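Long-range contact in transcriptional regulator (Streptococcus dysgalactiae, PDB 4YV9), which probably binds short hydrophobic peptide pheromones and DNA to regulate transcription in quorum sensing: residues E223-L228 with L251-Y256. Numbering follows the deposited sequence.
Sequences EKTVFL and LQIFKY
T225 has chi1 -61°, which sets OG1 beside the backbone N and CG2 anti to it, and this sends the methyl between I253 and F254. On the other helix, F254 has CG beside its own backbone N, anti to the carbonyl carbon, and the ring runs back past the threonine. The methyl sits over one face of that ring in a CH-pi contact. CG2 of T225 lies 4.0 Å from the F254 ring centroid, 24° off the ring normal. It is displaced toward the rim, and CE1 of F254 is the closest ring atom to it, at 3.7 Å. V226 meets the same ring at its edge: its CG2 is 4.1 Å from CZ of F254. The ends of T225 and I253 meet head on, and I253 CG2 comes to 3.5 Å from T225 OG1. That hydroxyl gives its hydrogen bond to the F221 carbonyl one turn back in its own helix, and it meets I253 CG2 by packing. L228 adds its branch CD2, 4.2 Å from CD1 of I253.

The two segments lie on helices 221-236 and 242-256, an antiparallel helical hairpin of the TPR-like C-terminal repeat domain. Their segment axes approach to 10.0 Å at 143°. T225 and I253 are the nearest pair across the two backbones, with their CA atoms 7.2 Å apart. No hydrogen bond joins the two segments.

Y266 of helix 260-273 packs on both V226 and the F254 ring. L257 of the second subunit packs on T225 and I253, and F221 of that subunit packs on F254. V226 also touches a modified side chain of the bound peptide.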
loop_
_atom_site.group_PDB
_atom_site.type_symbol
_atom_site.label_atom_id
_atom_site.label_comp_id
_atom_site.label_asym_id
_atom_site.label_seq_id
_atom_site.Cartn_x
_atom_site.Cartn_y
_atom_site.Cartn_z
ATOM N N GLU B 223 -0.854 -8.878 -9.576
ATOM C CA GLU B 223 -1.173 -8.253 -10.846
ATOM C C GLU B 223 -0.265 -8.769 -11.948
ATOM O O GLU B 223 -0.699 -8.906 -13.069
ATOM C CB GLU B 223 -1.069 -6.726 -10.736
ATOM C CG GLU B 223 -2.118 -6.120 -9.806
ATOM C CD GLU B 223 -1.773 -6.287 -8.328
ATOM O OE1 GLU B 223 -0.570 -6.484 -8.009
ATOM O OE2 GLU B 223 -2.699 -6.197 -7.492
ATOM N N LYS B 224 1.002 -9.030 -11.633
ATOM C CA LYS B 224 1.914 -9.592 -12.630
ATOM C C LYS B 224 1.472 -10.992 -13.082
ATOM O O LYS B 224 1.644 -11.359 -14.247
ATOM C CB LYS B 224 3.331 -9.656 -12.078
ATOM C CG LYS B 224 3.985 -8.272 -11.940
ATOM C CD LYS B 224 5.356 -8.378 -11.299
ATOM C CE LYS B 224 6.138 -7.056 -11.447
ATOM N NZ LYS B 224 7.293 -7.037 -10.525
ATOM N N THR B 225 0.917 -11.764 -12.151
ATOM C CA THR B 225 0.471 -13.122 -12.477
ATOM C C THR B 225 -0.769 -13.087 -13.358
ATOM O O THR B 225 -0.853 -13.816 -14.346
ATOM C CB THR B 225 0.166 -13.933 -11.231
ATOM O OG1 THR B 225 1.350 -14.044 -10.438
ATOM C CG2 THR B 225 -0.339 -15.333 -11.606
ATOM N N VAL B 226 -1.724 -12.229 -13.001
ATOM C CA VAL B 226 -2.930 -12.073 -13.811
ATOM C C VAL B 226 -2.559 -11.522 -15.187
ATOM O O VAL B 226 -3.052 -11.995 -16.209
ATOM C CB VAL B 226 -3.960 -11.154 -13.107
ATOM C CG1 VAL B 226 -5.082 -10.756 -14.049
ATOM C CG2 VAL B 226 -4.529 -11.854 -11.859
ATOM N N PHE B 227 -1.668 -10.530 -15.210
ATOM C CA PHE B 227 -1.202 -9.954 -16.473
ATOM C C PHE B 227 -0.462 -10.983 -17.333
ATOM O O PHE B 227 -0.561 -10.955 -18.555
ATOM C CB PHE B 227 -0.311 -8.746 -16.197
ATOM C CG PHE B 227 0.100 -7.989 -17.433
ATOM C CD1 PHE B 227 -0.847 -7.532 -18.340
ATOM C CD2 PHE B 227 1.430 -7.723 -17.679
ATOM C CE1 PHE B 227 -0.469 -6.834 -19.474
ATOM C CE2 PHE B 227 1.813 -7.023 -18.815
ATOM C CZ PHE B 227 0.858 -6.581 -19.709
ATOM N N LEU B 228 0.277 -11.895 -16.706
ATOM C CA LEU B 228 0.901 -12.989 -17.461
ATOM C C LEU B 228 -0.180 -13.772 -18.205
ATOM O O LEU B 228 -0.020 -14.131 -19.365
ATOM C CB LEU B 228 1.680 -13.924 -16.530
ATOM C CG LEU B 228 2.333 -15.152 -17.156
ATOM C CD1 LEU B 228 3.320 -14.739 -18.230
ATOM C CD2 LEU B 228 3.032 -15.936 -16.061
ATOM N N LEU B 251 -1.258 -20.253 -14.366
ATOM C CA LEU B 251 -2.046 -21.239 -13.628
ATOM C C LEU B 251 -1.181 -21.911 -12.569
ATOM O O LEU B 251 -1.609 -22.081 -11.424
ATOM C CB LEU B 251 -2.642 -22.306 -14.568
ATOM C CG LEU B 251 -3.753 -21.877 -15.530
ATOM C CD1 LEU B 251 -4.233 -23.040 -16.425
ATOM C CD2 LEU B 251 -4.912 -21.265 -14.767
ATOM N N GLN B 252 0.022 -22.312 -12.973
ATOM C CA GLN B 252 0.983 -22.944 -12.067
ATOM C C GLN B 252 1.287 -22.053 -10.860
ATOM O O GLN B 252 1.403 -22.542 -9.730
ATOM C CB GLN B 252 2.295 -23.262 -12.794
ATOM C CG GLN B 252 2.215 -24.361 -13.846
ATOM C CD GLN B 252 3.562 -24.608 -14.526
ATOM O OE1 GLN B 252 4.551 -24.945 -13.871
ATOM N NE2 GLN B 252 3.602 -24.434 -15.845
ATOM N N ILE B 253 1.421 -20.751 -11.098
ATOM C CA ILE B 253 1.689 -19.806 -10.006
ATOM C C ILE B 253 0.550 -19.848 -8.966
ATOM O O ILE B 253 0.798 -20.057 -7.779
ATOM C CB ILE B 253 1.881 -18.365 -10.548
ATOM C CG1 ILE B 253 3.155 -18.305 -11.392
ATOM C CG2 ILE B 253 1.975 -17.361 -9.405
ATOM C CD1 ILE B 253 3.411 -16.980 -12.060
ATOM N N PHE B 254 -0.693 -19.666 -9.409
ATOM C CA PHE B 254 -1.854 -19.788 -8.517
ATOM C C PHE B 254 -1.809 -21.111 -7.747
ATOM O O PHE B 254 -2.033 -21.152 -6.536
ATOM C CB PHE B 254 -3.172 -19.716 -9.301
ATOM C CG PHE B 254 -3.466 -18.375 -9.912
ATOM C CD1 PHE B 254 -3.240 -17.198 -9.208
ATOM C CD2 PHE B 254 -3.990 -18.293 -11.194
ATOM C CE1 PHE B 254 -3.531 -15.962 -9.780
ATOM C CE2 PHE B 254 -4.271 -17.066 -11.771
ATOM C CZ PHE B 254 -4.045 -15.897 -11.064
ATOM N N LYS B 255 -1.532 -22.190 -8.478
ATOM C CA LYS B 255 -1.453 -23.532 -7.915
ATOM C C LYS B 255 -0.394 -23.632 -6.827
ATOM O O LYS B 255 -0.680 -24.043 -5.700
ATOM C CB LYS B 255 -1.147 -24.541 -9.018
ATOM C CG LYS B 255 -1.188 -25.993 -8.583
ATOM C CD LYS B 255 -0.713 -26.861 -9.740
ATOM C CE LYS B 255 -0.653 -28.329 -9.387
ATOM N NZ LYS B 255 -0.103 -29.103 -10.540
ATOM N N TYR B 256 0.827 -23.238 -7.182
ATOM C CA TYR B 256 1.965 -23.308 -6.283
ATOM C C TYR B 256 1.719 -22.495 -5.010
ATOM O O TYR B 256 2.168 -22.891 -3.945
ATOM C CB TYR B 256 3.249 -22.817 -6.991
ATOM C CG TYR B 256 3.773 -23.742 -8.076
ATOM C CD1 TYR B 256 3.247 -25.020 -8.247
ATOM C CD2 TYR B 256 4.802 -23.342 -8.930
ATOM C CE1 TYR B 256 3.723 -25.870 -9.233
ATOM C CE2 TYR B 256 5.290 -24.191 -9.919
ATOM C CZ TYR B 256 4.742 -25.453 -10.070
ATOM O OH TYR B 256 5.214 -26.307 -11.049
#